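Local atomic coordinates of U4/U6 snRNA-associated-splicing factor PRP24 (Saccharomyces cerevisiae, PDB entry 4N0T), a protein that binds U6 snRNA and promotes its annealing with U4 snRNA, acting as a recycling factor of the spliceosome. Residues N264-L269 against K313-S318; I282-L287 against A323-R328. All coordinates share one frame; numbering follows the deposited sequence.

Both contacts involve the sheet of the fourth, occluded RNA-recognition motif. Contact 2 is the buried one: strands 281-285 and 322-327 pair as neighbours inside the sheet, and four backbone hydrogen bonds join them. Contact 1 is partly buried. It lays helix 258-270 over the edge strand 311-317 of the same sheet, through apolar side chains in the middle and a glutamate and a lysine at its more exposed end. The two meet where strand 311-317 pairs with strand 322-327, and the O of Leu-315 lies 2.7 Å from the N of Ile-324, a probable hydrogen bond. Bound RNA touches the helix of contact 1 but stays about 8 Å, nearest atom, from contact 2.

Contact 1 (N264-L269 against K313-S318); sequences NEVKRL and KILLVS. With nucleotides of chain B.
Helix 264-269 crosses strand 313-317 almost at a right angle (92°), the axes 9.3 Å apart, and the CA atoms of Val-266 and Leu-315 come nearest each other there, 7.1 Å apart. This helix packs on the sheet of an occluded RNA-recognition motif, covering part of the face that binds RNA in canonical members. CG2 of Val-266 lies 4.0 Å from CB of Leu-315 and nears the carbonyl O of Leu-316. Its CG1, turned anti to the backbone N (chi1 165°), meets CG2 of Val-317 at 4.0 Å. Leu-269 crosses Leu-315 at about a right angle, and their CD1 methyls touch at 3.6 Å. Leu-269 also reaches Ile-324 and Ile-326 on the next strand. Beyond Leu-315 the extended Glu-265 meets the bent Lys-313 from the opposite direction. OE2 of Glu-265 packs on CE of Lys-313 at 3.4 Å, the carboxylate against the aliphatic part of the lysine. NZ of Lys-313 stays 4.9 Å from that oxygen, and any attraction between the charges is probably long-range. Lys-267 turns to the RNA. Its NZ gives a weak hydrogen bond to OD1 of Asn-264 and a shorter hydrogen bond, 2.9 Å, to OP2 of C29 of chain B.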
loop_
_atom_site.group_PDB
_atom_site.type_symbol
_atom_site.label_atom_id
_atom_site.label_comp_id
_atom_site.label_asym_id
_atom_site.label_seq_id
_atom_site.Cartn_x
_atom_site.Cartn_y
_atom_site.Cartn_z
ATOM N N ASN A 264 7.894 3.724 14.670
ATOM C CA ASN A 264 8.654 4.202 15.825
ATOM C C ASN A 264 9.854 5.058 15.406
ATOM O O ASN A 264 10.240 5.994 16.116
ATOM C CB ASN A 264 9.029 3.044 16.757
ATOM C CG ASN A 264 7.828 2.516 17.497
ATOM O OD1 ASN A 264 6.824 3.226 17.638
ATOM N ND2 ASN A 264 7.907 1.271 17.977
ATOM N N GLU A 265 10.408 4.768 14.230
ATOM C CA GLU A 265 11.475 5.592 13.651
ATOM C C GLU A 265 11.002 7.017 13.345
ATOM O O GLU A 265 11.691 7.995 13.653
ATOM C CB GLU A 265 12.025 4.938 12.374
ATOM C CG GLU A 265 12.870 5.861 11.478
ATOM C CD GLU A 265 13.291 5.197 10.157
ATOM O OE1 GLU A 265 12.931 4.017 9.934
ATOM O OE2 GLU A 265 13.983 5.853 9.339
ATOM N N VAL A 266 9.828 7.128 12.728
ATOM C CA VAL A 266 9.228 8.422 12.432
ATOM C C VAL A 266 8.908 9.189 13.710
ATOM O O VAL A 266 9.123 10.399 13.789
ATOM C CB VAL A 266 7.948 8.244 11.586
ATOM C CG1 VAL A 266 7.099 9.520 11.573
ATOM C CG2 VAL A 266 8.326 7.830 10.175
ATOM N N LYS A 267 8.394 8.480 14.712
ATOM C CA LYS A 267 8.089 9.100 15.999
ATOM C C LYS A 267 9.333 9.731 16.627
ATOM O O LYS A 267 9.246 10.817 17.209
ATOM C CB LYS A 267 7.473 8.069 16.962
ATOM C CG LYS A 267 6.046 7.680 16.588
ATOM C CD LYS A 267 5.547 6.483 17.404
ATOM C CE LYS A 267 5.538 6.769 18.900
ATOM N NZ LYS A 267 5.165 5.530 19.649
ATOM N N ARG A 268 10.480 9.063 16.490
ATOM C CA ARG A 268 11.759 9.582 17.002
ATOM C C ARG A 268 12.089 10.912 16.341
ATOM O O ARG A 268 12.536 11.853 17.004
ATOM C CB ARG A 268 12.908 8.604 16.721
ATOM C CG ARG A 268 14.264 9.100 17.231
ATOM C CD ARG A 268 15.446 8.321 16.664
ATOM N NE ARG A 268 15.650 8.578 15.238
ATOM C CZ ARG A 268 16.100 9.726 14.729
ATOM N NH1 ARG A 268 16.385 10.757 15.522
ATOM N NH2 ARG A 268 16.252 9.847 13.417
ATOM N N LEU A 269 11.865 10.981 15.028
ATOM C CA LEU A 269 12.092 12.208 14.275
ATOM C C LEU A 269 11.169 13.320 14.728
ATOM O O LEU A 269 11.613 14.450 14.941
ATOM C CB LEU A 269 11.902 11.970 12.775
ATOM C CG LEU A 269 13.169 11.898 11.937
ATOM C CD1 LEU A 269 12.830 11.962 10.463
ATOM C CD2 LEU A 269 14.096 13.035 12.323
ATOM N N LYS A 313 16.477 10.204 2.728
ATOM C CA LYS A 313 15.342 9.367 3.100
ATOM C C LYS A 313 14.021 10.125 2.936
ATOM O O LYS A 313 13.977 11.338 3.141
ATOM C CB LYS A 313 15.504 8.898 4.552
ATOM C CG LYS A 313 14.466 7.898 5.006
ATOM C CD LYS A 313 15.065 6.896 5.983
ATOM C CE LYS A 313 14.289 5.576 5.948
ATOM N NZ LYS A 313 14.065 5.096 4.548
ATOM N N ILE A 314 12.958 9.404 2.574
ATOM C CA ILE A 314 11.605 9.975 2.565
ATOM C C ILE A 314 10.698 9.123 3.460
ATOM O O ILE A 314 10.602 7.904 3.273
ATOM C CB ILE A 314 11.011 10.038 1.143
ATOM C CG1 ILE A 314 11.896 10.905 0.232
ATOM C CG2 ILE A 314 9.582 10.607 1.181
ATOM C CD1 ILE A 314 11.399 10.991 -1.217
ATOM N N LEU A 315 10.037 9.772 4.414
ATOM C CA LEU A 315 9.197 9.097 5.400
ATOM C C LEU A 315 7.795 9.687 5.362
ATOM O O LEU A 315 7.622 10.910 5.301
ATOM C CB LEU A 315 9.777 9.298 6.804
ATOM C CG LEU A 315 11.241 8.893 6.962
ATOM C CD1 LEU A 315 11.776 9.298 8.316
ATOM C CD2 LEU A 315 11.353 7.402 6.798
ATOM N N LEU A 316 6.782 8.832 5.416
ATOM C CA LEU A 316 5.416 9.347 5.483
ATOM C C LEU A 316 5.037 9.692 6.916
ATOM O O LEU A 316 5.463 9.023 7.886
ATOM C CB LEU A 316 4.412 8.339 4.932
ATOM C CG LEU A 316 4.567 7.884 3.493
ATOM C CD1 LEU A 316 3.369 7.009 3.161
ATOM C CD2 LEU A 316 4.632 9.095 2.529
ATOM N N VAL A 317 4.268 10.763 7.057
ATOM C CA VAL A 317 3.694 11.143 8.341
ATOM C C VAL A 317 2.206 11.387 8.066
ATOM O O VAL A 317 1.723 12.532 8.064
ATOM C CB VAL A 317 4.364 12.418 8.915
ATOM C CG1 VAL A 317 3.864 12.687 10.328
ATOM C CG2 VAL A 317 5.884 12.275 8.944
ATOM N N SER A 318 1.461 10.314 7.825
ATOM C CA SER A 318 0.100 10.479 7.318
ATOM C C SER A 318 -0.850 11.033 8.368
ATOM O O SER A 318 -1.905 11.574 8.016
ATOM C CB SER A 318 -0.430 9.166 6.755
ATOM O OG SER A 318 -0.290 8.163 7.741
ATOM P P C B 29 1.781 6.092 17.453
ATOM O OP1 C B 29 2.254 7.310 16.754
ATOM O OP2 C B 29 2.438 5.710 18.748
ATOM O "O5'" C B 29 0.207 6.168 17.675
ATOM C "C5'" C B 29 -0.403 7.306 18.288
ATOM C "C4'" C B 29 -1.711 7.659 17.628
ATOM O "O4'" C B 29 -1.456 7.983 16.231
ATOM C "C3'" C B 29 -2.761 6.547 17.611
ATOM O "O3'" C B 29 -4.056 7.147 17.579
ATOM C "C2'" C B 29 -2.513 5.893 16.260
ATOM O "O2'" C B 29 -3.600 5.147 15.755
ATOM C "C1'" C B 29 -2.226 7.124 15.407
ATOM N N1 C B 29 -1.460 6.876 14.185
ATOM C C2 C B 29 -1.920 7.517 13.043
ATOM O O2 C B 29 -2.951 8.207 13.132
ATOM N N3 C B 29 -1.257 7.353 11.881
ATOM C C4 C B 29 -0.165 6.597 11.865
ATOM N N4 C B 29 0.466 6.476 10.694
ATOM C C5 C B 29 0.332 5.940 13.025
ATOM C C6 C B 29 -0.336 6.110 14.175
#

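Contact 2 (I282-L287 against A323-R328); sequences ICLFPL and AIIIFR
Ile-282 and Ile-325 form an antiparallel hydrogen-bonded pair. N of Ile-325 gives a nearly straight bond (174°) to O of Ile-282 at 2.8 Å, and N of Ile-282 returns one to O of Ile-325 at 3.0 Å. In a second such pair, N of Leu-284 bonds to O of Ala-323 at 2.9 Å, and N of Ala-323 bonds back to O of Leu-284. Between them, Cys-283 and Ile-324 are a non-hydrogen-bonded pair. There CA of Cys-283 makes a CA-H...O contact with O of Ala-323 at 3.2 Å. On one face, the side chains of Ile-282 and Ile-325 lie side by side. Chi1 of Ile-282, 70°, tucks CG1 between its own N and carbonyl carbon and turns it to the Phe-327 ring, 3.8 Å from CE2. CD1 of Ile-282 meets the ring edge in plane, while CG2 of Ile-325 lies over one ring face, offset toward its rim. CD1 of Leu-287 packs on CB of Ala-323 at 3.6 Å. On the other face, SG of Cys-283 touches CG1 of Ile-324 at 3.9 Å. Helices 293-302 and 330-340 back the Ile-282 face, through Ile-296 and Leu-340 among others. Helix 355-365 covers Cys-283 with Ile-355 and Met-358. Strands 281-285 and 322-327 pair as the first and third strands of an RNA-recognition-motif sheet whose usual RNA-binding face is covered here by helices 258-270 and 355-365.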
loop_
_atom_site.group_PDB
_atom_site.type_symbol
_atom_site.label_atom_id
_atom_site.label_comp_id
_atom_site.label_asym_id
_atom_site.label_seq_id
_atom_site.Cartn_x
_atom_site.Cartn_y
_atom_site.Cartn_z
ATOM N N ILE A 282 12.883 18.709 5.494
ATOM C CA ILE A 282 11.703 19.543 5.312
ATOM C C ILE A 282 10.475 18.640 5.301
ATOM O O ILE A 282 10.592 17.425 5.132
ATOM C CB ILE A 282 11.731 20.332 3.981
ATOM C CG1 ILE A 282 11.537 19.386 2.793
ATOM C CG2 ILE A 282 13.023 21.150 3.846
ATOM C CD1 ILE A 282 11.447 20.114 1.453
ATOM N N CYS A 283 9.302 19.231 5.497
ATOM C CA CYS A 283 8.063 18.491 5.366
ATOM C C CYS A 283 7.320 19.007 4.156
ATOM O O CYS A 283 7.388 20.199 3.844
ATOM C CB CYS A 283 7.186 18.695 6.595
ATOM S SG CYS A 283 7.882 17.929 8.081
ATOM N N LEU A 284 6.625 18.105 3.473
ATOM C CA LEU A 284 5.705 18.476 2.400
ATOM C C LEU A 284 4.295 18.108 2.841
ATOM O O LEU A 284 4.076 17.040 3.399
ATOM C CB LEU A 284 6.048 17.709 1.120
ATOM C CG LEU A 284 7.421 17.986 0.507
ATOM C CD1 LEU A 284 7.555 17.244 -0.818
ATOM C CD2 LEU A 284 7.642 19.504 0.290
ATOM N N PHE A 285 3.330 18.989 2.597
ATOM C CA PHE A 285 1.962 18.761 3.050
ATOM C C PHE A 285 1.067 19.770 2.332
ATOM O O PHE A 285 1.576 20.786 1.864
ATOM C CB PHE A 285 1.882 18.978 4.567
ATOM C CG PHE A 285 2.469 20.286 5.034
ATOM C CD1 PHE A 285 3.829 20.406 5.280
ATOM C CD2 PHE A 285 1.651 21.396 5.241
ATOM C CE1 PHE A 285 4.377 21.602 5.718
ATOM C CE2 PHE A 285 2.192 22.588 5.681
ATOM C CZ PHE A 285 3.548 22.697 5.919
ATOM N N PRO A 286 -0.239 19.480 2.207
ATOM C CA PRO A 286 -0.895 18.204 2.530
ATOM C C PRO A 286 -0.766 17.235 1.360
ATOM O O PRO A 286 -0.755 17.656 0.194
ATOM C CB PRO A 286 -2.357 18.612 2.702
ATOM C CG PRO A 286 -2.523 19.717 1.670
ATOM C CD PRO A 286 -1.205 20.472 1.671
ATOM N N LEU A 287 -0.680 15.946 1.675
ATOM C CA LEU A 287 -0.533 14.890 0.684
ATOM C C LEU A 287 -1.594 13.822 0.950
ATOM O O LEU A 287 -1.969 13.574 2.107
ATOM C CB LEU A 287 0.850 14.227 0.822
ATOM C CG LEU A 287 2.089 15.089 0.570
ATOM C CD1 LEU A 287 3.388 14.336 0.889
ATOM C CD2 LEU A 287 2.083 15.524 -0.879
ATOM N N ALA A 323 4.763 14.318 4.551
ATOM C CA ALA A 323 5.931 13.465 4.394
ATOM C C ALA A 323 7.140 14.276 4.815
ATOM O O ALA A 323 7.168 15.506 4.663
ATOM C CB ALA A 323 6.074 12.995 2.946
ATOM N N ILE A 324 8.124 13.580 5.370
ATOM C CA ILE A 324 9.397 14.184 5.722
ATOM C C ILE A 324 10.415 13.803 4.664
ATOM O O ILE A 324 10.529 12.632 4.275
ATOM C CB ILE A 324 9.889 13.678 7.075
ATOM C CG1 ILE A 324 8.950 14.176 8.179
ATOM C CG2 ILE A 324 11.331 14.138 7.327
ATOM C CD1 ILE A 324 9.216 13.545 9.556
ATOM N N ILE A 325 11.135 14.808 4.169
ATOM C CA ILE A 325 12.219 14.564 3.231
ATOM C C ILE A 325 13.508 14.944 3.931
ATOM O O ILE A 325 13.676 16.091 4.347
ATOM C CB ILE A 325 12.109 15.447 1.983
ATOM C CG1 ILE A 325 10.670 15.490 1.448
ATOM C CG2 ILE A 325 13.093 14.949 0.915
ATOM C CD1 ILE A 325 10.184 14.186 0.883
ATOM N N ILE A 326 14.410 13.984 4.090
ATOM C CA ILE A 326 15.674 14.270 4.758
ATOM C C ILE A 326 16.735 14.410 3.684
ATOM O O ILE A 326 16.910 13.512 2.848
ATOM C CB ILE A 326 16.057 13.154 5.721
ATOM C CG1 ILE A 326 14.925 12.910 6.722
ATOM C CG2 ILE A 326 17.349 13.501 6.449
ATOM C CD1 ILE A 326 15.263 11.825 7.745
ATOM N N PHE A 327 17.401 15.562 3.670
ATOM C CA PHE A 327 18.438 15.819 2.678
ATOM C C PHE A 327 19.809 15.628 3.320
ATOM O O PHE A 327 19.897 15.226 4.475
ATOM C CB PHE A 327 18.303 17.233 2.123
ATOM C CG PHE A 327 17.032 17.456 1.343
ATOM C CD1 PHE A 327 16.907 16.968 0.050
ATOM C CD2 PHE A 327 15.966 18.149 1.904
ATOM C CE1 PHE A 327 15.734 17.178 -0.683
ATOM C CE2 PHE A 327 14.784 18.351 1.187
ATOM C CZ PHE A 327 14.676 17.863 -0.111
ATOM N N ARG A 328 20.872 15.933 2.580
ATOM C CA ARG A 328 22.222 15.629 3.068
ATOM C C ARG A 328 22.887 16.774 3.826
ATOM O O ARG A 328 23.767 16.535 4.656
ATOM C CB ARG A 328 23.107 15.117 1.932
ATOM C CG ARG A 328 22.411 14.040 1.110
ATOM C CD ARG A 328 23.305 12.850 0.843
ATOM N NE ARG A 328 22.954 11.673 1.635
ATOM C CZ ARG A 328 22.815 10.449 1.131
ATOM N NH1 ARG A 328 22.992 10.237 -0.167
ATOM N NH2 ARG A 328 22.496 9.436 1.923
#